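Local coordinates for F-actin-capping protein subunit alpha (Dictyostelium discoideum, PDB 4AKR) that binds the fast-growing barbed ends of actin filaments without needing calcium, blocking subunit exchange there but leaving the filaments unsevered, at residues A[88-92]-A[93-97]; A[38-41]-A[42-45]; A[25-28]-A[29-33]. One frame throughout, in Å; residues are numbered along the deposited sequence.

Contact 1: A[88-92]-A[93-97]; sequences ITYDH and IKQEV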
ATOM      1  N   ILE A  88      -8.786  30.425  -9.917  1.00 21.89           N
ATOM      2  CA  ILE A  88      -9.574  29.791  -8.873  1.00 20.67           C
ATOM      3  C   ILE A  88      -8.921  29.939  -7.509  1.00 20.54           C
ATOM      4  O   ILE A  88      -7.745  29.607  -7.336  1.00 20.13           O
ATOM      5  CB  ILE A  88      -9.748  28.294  -9.179  1.00 19.48           C
ATOM      6  CG1 ILE A  88     -10.420  28.128 -10.540  1.00 18.62           C
ATOM      7  CG2 ILE A  88     -10.562  27.630  -8.099  1.00 19.13           C
ATOM      8  CD1 ILE A  88     -10.435  26.696 -11.051  1.00 19.89           C
ATOM      9  N   THR A  89      -9.679  30.469  -6.554  1.00 19.82           N
ATOM     10  CA  THR A  89      -9.199  30.615  -5.187  1.00 20.05           C
ATOM     11  C   THR A  89      -9.684  29.340  -4.502  1.00 19.48           C
ATOM     12  O   THR A  89     -10.852  28.951  -4.654  1.00 18.77           O
ATOM     13  CB  THR A  89      -9.793  31.870  -4.503  1.00 21.40           C
ATOM     14  OG1 THR A  89      -9.453  33.028  -5.277  1.00 22.45           O
ATOM     15  CG2 THR A  89      -9.220  32.040  -3.090  1.00 20.35           C
ATOM     16  N   TYR A  90      -8.789  28.704  -3.749  1.00 17.92           N
ATOM     17  CA  TYR A  90      -9.081  27.428  -3.095  1.00 19.63           C
ATOM     18  C   TYR A  90      -8.692  27.348  -1.615  1.00 19.38           C
ATOM     19  O   TYR A  90      -7.626  27.811  -1.221  1.00 20.33           O
ATOM     20  CB  TYR A  90      -8.341  26.329  -3.869  1.00 18.44           C
ATOM     21  CG  TYR A  90      -8.625  24.905  -3.457  1.00 18.68           C
ATOM     22  CD1 TYR A  90      -9.845  24.302  -3.766  1.00 18.96           C
ATOM     23  CD2 TYR A  90      -7.641  24.130  -2.852  1.00 17.67           C
ATOM     24  CE1 TYR A  90     -10.071  22.961  -3.499  1.00 18.95           C
ATOM     25  CE2 TYR A  90      -7.855  22.786  -2.581  1.00 19.65           C
ATOM     26  CZ  TYR A  90      -9.071  22.207  -2.912  1.00 19.53           C
ATOM     27  OH  TYR A  90      -9.281  20.872  -2.678  1.00 21.05           O
ATOM     28  N   ASP A  91      -9.555  26.753  -0.800  1.00 19.97           N
ATOM     29  CA  ASP A  91      -9.249  26.593   0.617  1.00 21.57           C
ATOM     30  C   ASP A  91      -8.716  25.185   0.808  1.00 21.78           C
ATOM     31  O   ASP A  91      -9.491  24.228   0.810  1.00 20.77           O
ATOM     32  CB  ASP A  91     -10.494  26.757   1.480  1.00 24.72           C
ATOM     33  CG  ASP A  91     -10.166  26.760   2.966  1.00 29.35           C
ATOM     34  OD1 ASP A  91      -9.479  25.820   3.429  1.00 30.27           O
ATOM     35  OD2 ASP A  91     -10.590  27.703   3.670  1.00 30.85           O
ATOM     36  N   HIS A  92      -7.402  25.058   0.978  1.00 20.57           N
ATOM     37  CA  HIS A  92      -6.771  23.749   1.139  1.00 21.45           C
ATOM     38  C   HIS A  92      -7.189  22.930   2.349  1.00 21.13           C
ATOM     39  O   HIS A  92      -7.134  21.704   2.319  1.00 22.37           O
ATOM     40  CB  HIS A  92      -5.247  23.894   1.152  1.00 20.06           C
ATOM     41  CG  HIS A  92      -4.655  24.122  -0.201  1.00 19.85           C
ATOM     42  ND1 HIS A  92      -4.179  25.348  -0.608  1.00 20.25           N
ATOM     43  CD2 HIS A  92      -4.471  23.281  -1.244  1.00 19.78           C
ATOM     44  CE1 HIS A  92      -3.722  25.252  -1.844  1.00 19.93           C
ATOM     45  NE2 HIS A  92      -3.888  24.007  -2.253  1.00 21.06           N
ATOM     46  N   ILE A  93      -7.597  23.590   3.419  1.00 21.41           N
ATOM     47  CA  ILE A  93      -7.989  22.855   4.606  1.00 22.42           C
ATOM     48  C   ILE A  93      -9.401  22.299   4.509  1.00 23.09           C
ATOM     49  O   ILE A  93      -9.661  21.178   4.943  1.00 23.28           O
ATOM     50  CB  ILE A  93      -7.857  23.738   5.860  1.00 22.39           C
ATOM     51  CG1 ILE A  93      -6.378  24.072   6.079  1.00 23.03           C
ATOM     52  CG2 ILE A  93      -8.430  23.018   7.066  1.00 21.59           C
ATOM     53  CD1 ILE A  93      -6.103  24.960   7.255  1.00 24.73           C
ATOM     54  N   LYS A  94     -10.309  23.074   3.932  1.00 23.73           N
ATOM     55  CA  LYS A  94     -11.691  22.641   3.792  1.00 25.66           C
ATOM     56  C   LYS A  94     -11.842  21.895   2.480  1.00 26.02           C
ATOM     57  O   LYS A  94     -12.857  21.246   2.243  1.00 25.23           O
ATOM     58  CB  LYS A  94     -12.629  23.844   3.776  1.00 27.94           C
ATOM     59  CG  LYS A  94     -12.227  24.976   4.699  1.00 31.17           C
ATOM     60  CD  LYS A  94     -13.080  26.203   4.416  1.00 32.64           C
ATOM     61  CE  LYS A  94     -14.345  26.197   5.233  1.00 33.83           C
ATOM     62  NZ  LYS A  94     -14.019  26.495   6.658  1.00 36.93           N
ATOM     63  N   GLN A  95     -10.828  22.014   1.627  1.00 26.86           N
ATOM     64  CA  GLN A  95     -10.818  21.371   0.315  1.00 27.72           C
ATOM     65  C   GLN A  95     -11.968  21.858  -0.563  1.00 28.71           C
ATOM     66  O   GLN A  95     -12.652  21.068  -1.211  1.00 30.02           O
ATOM     67  CB  GLN A  95     -10.859  19.851   0.483  1.00 26.87           C
ATOM     68  CG  GLN A  95      -9.521  19.283   0.948  1.00 27.95           C
ATOM     69  CD  GLN A  95      -9.631  17.910   1.589  1.00 29.97           C
ATOM     70  OE1 GLN A  95     -10.010  17.782   2.761  1.00 28.63           O
ATOM     71  NE2 GLN A  95      -9.302  16.873   0.822  1.00 30.09           N
ATOM     72  N   GLU A  96     -12.172  23.171  -0.589  1.00 28.37           N
ATOM     73  CA  GLU A  96     -13.244  23.742  -1.389  1.00 30.03           C
ATOM     74  C   GLU A  96     -12.864  25.076  -2.024  1.00 28.06           C
ATOM     75  O   GLU A  96     -12.065  25.841  -1.478  1.00 27.01           O
ATOM     76  CB  GLU A  96     -14.502  23.909  -0.530  1.00 33.01           C
ATOM     77  CG  GLU A  96     -14.384  24.958   0.563  1.00 37.71           C
ATOM     78  CD  GLU A  96     -15.528  24.896   1.567  1.00 40.89           C
ATOM     79  OE1 GLU A  96     -16.298  23.908   1.541  1.00 43.19           O
ATOM     80  OE2 GLU A  96     -15.652  25.830   2.390  1.00 41.91           O
ATOM     81  N   VAL A  97     -13.439  25.334  -3.192  1.00 28.25           N
ATOM     82  CA  VAL A  97     -13.198  26.569  -3.936  1.00 27.49           C
ATOM     83  C   VAL A  97     -13.925  27.714  -3.251  1.00 26.94           C
ATOM     84  O   VAL A  97     -15.104  27.604  -2.935  1.00 25.62           O
ATOM     85  CB  VAL A  97     -13.716  26.445  -5.386  1.00 27.62           C
ATOM     86  CG1 VAL A  97     -13.683  27.802  -6.075  1.00 26.85           C
ATOM     87  CG2 VAL A  97     -12.867  25.439  -6.153  1.00 26.91           C
TER
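D91 and E96 pair across the end of a hairpin through two backbone hydrogen bonds: a nearly straight one from D91 N to E96 O (2.8 Å, 169°) and a longer return from E96 N to D91 O (3.2 Å). A weak third bond, from Q95 N, shares D91 O.

The D91 carboxylate ties down the loop. With CG anti to the backbone N (chi1 -173°), it reaches forward so that OD1 accepts K94 N at 2.9 Å from above the carboxylate plane, and I93 N more weakly, in the manner of an Asx turn. OD2 rests against the aliphatic K94 chain, tightly at K94 CD, while the bent tip leaves K94 NZ 4.7 Å from D91 OD2, too far for a salt bridge, though the opposite charges may still attract.

Apolar contacts gather on the face carrying Y90 and V97. V97 CG1 meets I88 CG2 at 3.7 Å, and V97 CG2 lies near Y90 CD1. The Y90 ring slants along the opposing backbone from E96 O to Q95 CA, which its OH approaches to 3.4 Å; beside it, Y90 CD2 lies above one face of the H92 imidazole. Cutting Y90 back to an alanine is likely to open a gap along the Q95-E96 backbone and take away the cover on that face of the H92 ring.

N52 of helix 44-55 binds H92 O, and V59 packs on Y90 and V97. The doubled facing of Q95 and E96 to D91, with Q95 in the left-handed region (phi 61°), is a G1 beta bulge closing the antiparallel hairpin of strands 86-91 and 96-102.

Contact 2: A[38-41]-A[42-45]; sequences SLLN and ASAG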
ATOM      1  N   SER A  38      -4.482  21.974  18.717  1.00 43.85           N
ATOM      2  CA  SER A  38      -3.689  23.152  18.396  1.00 42.43           C
ATOM      3  C   SER A  38      -2.285  22.791  17.933  1.00 42.06           C
ATOM      4  O   SER A  38      -1.587  23.623  17.357  1.00 41.10           O
ATOM      5  CB  SER A  38      -3.601  24.075  19.613  1.00 41.50           C
ATOM      6  OG  SER A  38      -2.827  23.483  20.639  1.00 41.87           O
ATOM      7  N   LEU A  39      -1.873  21.550  18.185  1.00 42.60           N
ATOM      8  CA  LEU A  39      -0.542  21.091  17.789  1.00 42.82           C
ATOM      9  C   LEU A  39      -0.228  21.306  16.309  1.00 42.75           C
ATOM     10  O   LEU A  39       0.906  21.612  15.952  1.00 42.15           O
ATOM     11  CB  LEU A  39      -0.371  19.605  18.123  1.00 42.96           C
ATOM     12  CG  LEU A  39      -0.206  19.240  19.598  1.00 44.31           C
ATOM     13  CD1 LEU A  39      -0.183  17.725  19.761  1.00 44.54           C
ATOM     14  CD2 LEU A  39       1.080  19.856  20.123  1.00 45.03           C
ATOM     15  N   LEU A  40      -1.227  21.137  15.449  1.00 42.80           N
ATOM     16  CA  LEU A  40      -1.015  21.305  14.015  1.00 45.28           C
ATOM     17  C   LEU A  40      -1.672  22.568  13.482  1.00 46.07           C
ATOM     18  O   LEU A  40      -2.007  22.652  12.296  1.00 46.40           O
ATOM     19  CB  LEU A  40      -1.566  20.097  13.253  1.00 44.72           C
ATOM     20  CG  LEU A  40      -0.750  18.803  13.244  1.00 45.94           C
ATOM     21  CD1 LEU A  40      -0.302  18.429  14.656  1.00 45.78           C
ATOM     22  CD2 LEU A  40      -1.605  17.701  12.621  1.00 45.29           C
ATOM     23  N   ASN A  41      -1.853  23.552  14.357  1.00 45.54           N
ATOM     24  CA  ASN A  41      -2.486  24.797  13.963  1.00 44.27           C
ATOM     25  C   ASN A  41      -1.489  25.763  13.350  1.00 41.87           C
ATOM     26  O   ASN A  41      -1.731  26.962  13.306  1.00 42.94           O
ATOM     27  CB  ASN A  41      -3.170  25.438  15.172  1.00 46.47           C
ATOM     28  CG  ASN A  41      -4.670  25.589  14.975  1.00 49.29           C
ATOM     29  OD1 ASN A  41      -5.339  24.677  14.475  1.00 50.69           O
ATOM     30  ND2 ASN A  41      -5.209  26.741  15.374  1.00 49.37           N
ATOM     31  N   ALA A  42      -0.373  25.232  12.866  1.00 39.33           N
ATOM     32  CA  ALA A  42       0.656  26.057  12.255  1.00 36.45           C
ATOM     33  C   ALA A  42       1.286  25.332  11.075  1.00 35.33           C
ATOM     34  O   ALA A  42       2.002  25.935  10.273  1.00 34.85           O
ATOM     35  CB  ALA A  42       1.720  26.397  13.286  1.00 36.10           C
ATOM     36  N   SER A  43       0.993  24.041  10.966  1.00 33.29           N
ATOM     37  CA  SER A  43       1.549  23.202   9.905  1.00 32.68           C
ATOM     38  C   SER A  43       0.516  22.783   8.855  1.00 31.13           C
ATOM     39  O   SER A  43       0.863  22.510   7.699  1.00 29.00           O
ATOM     40  CB  SER A  43       2.167  21.947  10.529  1.00 31.93           C
ATOM     41  OG  SER A  43       1.181  21.241  11.269  1.00 30.20           O
ATOM     42  N   ALA A  44      -0.747  22.730   9.273  1.00 29.70           N
ATOM     43  CA  ALA A  44      -1.850  22.322   8.411  1.00 28.96           C
ATOM     44  C   ALA A  44      -1.820  22.877   6.985  1.00 28.48           C
ATOM     45  O   ALA A  44      -1.554  22.136   6.042  1.00 29.29           O
ATOM     46  CB  ALA A  44      -3.167  22.668   9.074  1.00 26.77           C
ATOM     47  N   GLY A  45      -2.104  24.168   6.834  1.00 27.78           N
ATOM     48  CA  GLY A  45      -2.116  24.789   5.519  1.00 26.80           C
ATOM     49  C   GLY A  45      -1.094  24.246   4.536  1.00 26.31           C
ATOM     50  O   GLY A  45      -1.435  23.794   3.439  1.00 25.93           O
TER
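S43 turns its hydroxyl back against L40, and this polar-on-aliphatic meeting is the main side-chain touch between 38-41 and 42-45. S43 OG lies 3.5 Å from L40 CA and 3.6 Å from L40 CB, with L40 CG scarcely farther off, so the oxygen rests on the root of the leucine rather than on its methyls. The torsions explain it: S43 OG takes the crowded position between its own backbone N and carbonyl carbon (chi1 58°), while L40 CG stands beside the backbone N (chi1 -77°), carrying the isobutyl group off toward helix 4-16. There L40 packs on V8 and A11, with L34 from the preceding loop also against it. L39, the residue before, lies on N4 and V8 of the same helix. The S43 hydroxyl is buried by this contact without a polar partner in the model, probably at some cost in hydrogen bonding.

Two turns overlap here. S38 to N41 form a type I beta turn, closed by N41 N bonding to S38 O at 3.0 Å; L40 O then accepts A44 N at 3.3 Å with an angle of 153° at the hydrogen, a five-residue alpha turn that leads the chain into helix 44-55. S43 O also accepts the hydroxyl of T47, one turn into that helix. At the outset of the first turn, the S38 hydroxyl is hydrogen-bonded to that of S36.

A44 comes to the L40 carbonyl with its methyl as well as its N-H: A44 CB is 3.4 Å from L40 O. This methyl also packs against I93 of the hairpin loop.

Contact 3: A[25-28]-A[29-33]; sequences EVVS and DVRAL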
ATOM      1  N   GLU A  25     -10.856  10.699   5.723  1.00 17.79           N
ATOM      2  CA  GLU A  25     -10.967   9.620   6.701  1.00 20.31           C
ATOM      3  C   GLU A  25      -9.681   9.596   7.525  1.00 21.35           C
ATOM      4  O   GLU A  25      -9.704   9.353   8.729  1.00 22.69           O
ATOM      5  CB  GLU A  25     -11.164   8.254   6.028  1.00 23.14           C
ATOM      6  CG  GLU A  25     -12.582   7.945   5.555  1.00 26.07           C
ATOM      7  CD  GLU A  25     -12.945   8.636   4.263  1.00 30.60           C
ATOM      8  OE1 GLU A  25     -12.024   8.941   3.477  1.00 34.96           O
ATOM      9  OE2 GLU A  25     -14.151   8.858   4.016  1.00 32.63           O
ATOM     10  N   VAL A  26      -8.556   9.858   6.866  1.00 22.51           N
ATOM     11  CA  VAL A  26      -7.269   9.889   7.544  1.00 19.90           C
ATOM     12  C   VAL A  26      -7.144  11.147   8.415  1.00 20.35           C
ATOM     13  O   VAL A  26      -6.603  11.085   9.518  1.00 20.29           O
ATOM     14  CB  VAL A  26      -6.103   9.832   6.522  1.00 19.62           C
ATOM     15  CG1 VAL A  26      -4.763  10.036   7.225  1.00 17.14           C
ATOM     16  CG2 VAL A  26      -6.118   8.485   5.795  1.00 18.24           C
ATOM     17  N   VAL A  27      -7.642  12.284   7.931  1.00 19.30           N
ATOM     18  CA  VAL A  27      -7.567  13.515   8.724  1.00 20.03           C
ATOM     19  C   VAL A  27      -8.339  13.341  10.037  1.00 20.89           C
ATOM     20  O   VAL A  27      -7.947  13.883  11.066  1.00 20.89           O
ATOM     21  CB  VAL A  27      -8.135  14.749   7.955  1.00 19.06           C
ATOM     22  CG1 VAL A  27      -8.135  15.969   8.851  1.00 17.71           C
ATOM     23  CG2 VAL A  27      -7.298  15.037   6.725  1.00 17.77           C
ATOM     24  N   SER A  28      -9.434  12.584  10.000  1.00 22.33           N
ATOM     25  CA  SER A  28     -10.236  12.344  11.196  1.00 23.06           C
ATOM     26  C   SER A  28      -9.496  11.478  12.187  1.00 23.79           C
ATOM     27  O   SER A  28      -9.475  11.774  13.377  1.00 24.46           O
ATOM     28  CB  SER A  28     -11.559  11.659  10.847  1.00 24.73           C
ATOM     29  OG  SER A  28     -12.461  12.565  10.241  1.00 28.52           O
ATOM     30  N   ASP A  29      -8.901  10.394  11.702  1.00 24.15           N
ATOM     31  CA  ASP A  29      -8.162   9.504  12.582  1.00 24.09           C
ATOM     32  C   ASP A  29      -7.036  10.269  13.270  1.00 23.98           C
ATOM     33  O   ASP A  29      -6.840  10.145  14.477  1.00 25.53           O
ATOM     34  CB  ASP A  29      -7.570   8.327  11.797  1.00 25.05           C
ATOM     35  CG  ASP A  29      -8.635   7.431  11.182  1.00 24.52           C
ATOM     36  OD1 ASP A  29      -9.709   7.252  11.788  1.00 23.08           O
ATOM     37  OD2 ASP A  29      -8.381   6.886  10.090  1.00 27.35           O
ATOM     38  N   VAL A  30      -6.299  11.064  12.503  1.00 22.55           N
ATOM     39  CA  VAL A  30      -5.193  11.831  13.060  1.00 24.19           C
ATOM     40  C   VAL A  30      -5.645  12.820  14.140  1.00 25.43           C
ATOM     41  O   VAL A  30      -5.150  12.784  15.273  1.00 26.01           O
ATOM     42  CB  VAL A  30      -4.439  12.593  11.957  1.00 23.19           C
ATOM     43  CG1 VAL A  30      -3.311  13.407  12.565  1.00 24.56           C
ATOM     44  CG2 VAL A  30      -3.870  11.607  10.954  1.00 25.10           C
ATOM     45  N   ARG A  31      -6.582  13.695  13.793  1.00 25.26           N
ATOM     46  CA  ARG A  31      -7.084  14.671  14.751  1.00 26.61           C
ATOM     47  C   ARG A  31      -7.521  14.007  16.057  1.00 26.71           C
ATOM     48  O   ARG A  31      -7.423  14.606  17.130  1.00 26.71           O
ATOM     49  CB  ARG A  31      -8.257  15.459  14.152  1.00 26.74           C
ATOM     50  CG  ARG A  31      -7.846  16.447  13.062  1.00 30.44           C
ATOM     51  CD  ARG A  31      -9.011  17.322  12.594  1.00 32.31           C
ATOM     52  NE  ARG A  31      -8.592  18.323  11.608  1.00 35.84           N
ATOM     53  CZ  ARG A  31      -7.782  19.348  11.866  1.00 38.22           C
ATOM     54  NH1 ARG A  31      -7.293  19.522  13.086  1.00 40.87           N
ATOM     55  NH2 ARG A  31      -7.462  20.210  10.907  1.00 38.67           N
ATOM     56  N   ALA A  32      -7.996  12.769  15.973  1.00 25.07           N
ATOM     57  CA  ALA A  32      -8.454  12.073  17.166  1.00 24.81           C
ATOM     58  C   ALA A  32      -7.309  11.454  17.953  1.00 24.65           C
ATOM     59  O   ALA A  32      -7.514  10.897  19.031  1.00 27.27           O
ATOM     60  CB  ALA A  32      -9.469  11.007  16.788  1.00 23.73           C
ATOM     61  N   LEU A  33      -6.101  11.556  17.422  1.00 24.91           N
ATOM     62  CA  LEU A  33      -4.946  10.988  18.094  1.00 25.36           C
ATOM     63  C   LEU A  33      -4.053  12.077  18.648  1.00 25.83           C
ATOM     64  O   LEU A  33      -3.157  11.807  19.442  1.00 25.87           O
ATOM     65  CB  LEU A  33      -4.167  10.100  17.127  1.00 25.38           C
ATOM     66  CG  LEU A  33      -5.025   8.979  16.527  1.00 25.57           C
ATOM     67  CD1 LEU A  33      -4.204   8.169  15.543  1.00 25.60           C
ATOM     68  CD2 LEU A  33      -5.567   8.097  17.645  1.00 24.26           C
TER
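The D29 carboxylate lies back along the helix toward E25, whose carbonyl oxygen sits above the carboxylate plane, 3.1 Å from D29 OD2 and scarcely farther from D29 CG. Two acceptors face each other here, brought together because CG is beside the backbone N (chi1 -64°) and points toward the preceding turn. An acidic side chain of the partner subunit also comes close to D29 OD2, and this concentration of negative charge on a buried group may raise its pKa, though a basic side chain of the same subunit packs on E25. The second flat group, the R31 guanidinium, is met obliquely by V27: V27 CG1 is 3.7 Å from R31 NE, the two side chains running alongside each other in the same direction. R31 is extended as far as NE, and its NH1 forms a salt bridge with E37.

Regular backbone bonds underlie these contacts. D29 N reaches E25 O at 3.3 Å, V30 N reaches V26 O at 3.0 Å with 169° at the hydrogen, and R31 N reaches V27 O at 3.1 Å. A32 N still bonds to S28 O, but at a more bent 142°, where the helix is running out.

V30 fits closely over the turn before it: its CG2 lies 3.1 Å from V26 O and 4.1 Å from V26 CG1, the two valines crossing at a slant.

In the fold, most of helix 23-31, to its C-terminal end, is held between neighbours. On helix 4-16, V27 packs on L15, and V30 on A11, F14 and L15; V26 meets A18 and P19 in the connecting loop; and V26, D29 and A32 receive apolar side chains of the partner subunit.

Overall arrangement
None of the three is deep core: contact 2 is a surface bend, whereas contacts 1 and 3 are partly buried. Contact 3 closes helix 23-31 and contact 2 opens helix 44-55; both lean on helix 4-16, with centres about 13 Å apart. Contact 1 belongs to the sheet hairpin and touches contact 2 directly, I93 CD1 coming within 4.1 Å of G45 N, while it stays about 5 Å from contact 3 at the nearest atoms. The chemistry follows place: a carboxylate gathers loop N-H groups in the hairpin, a serine hydroxyl lies on leucine at the bend, and a crowded carboxylate marks the helix where the partner subunit, absent from the other two, packs.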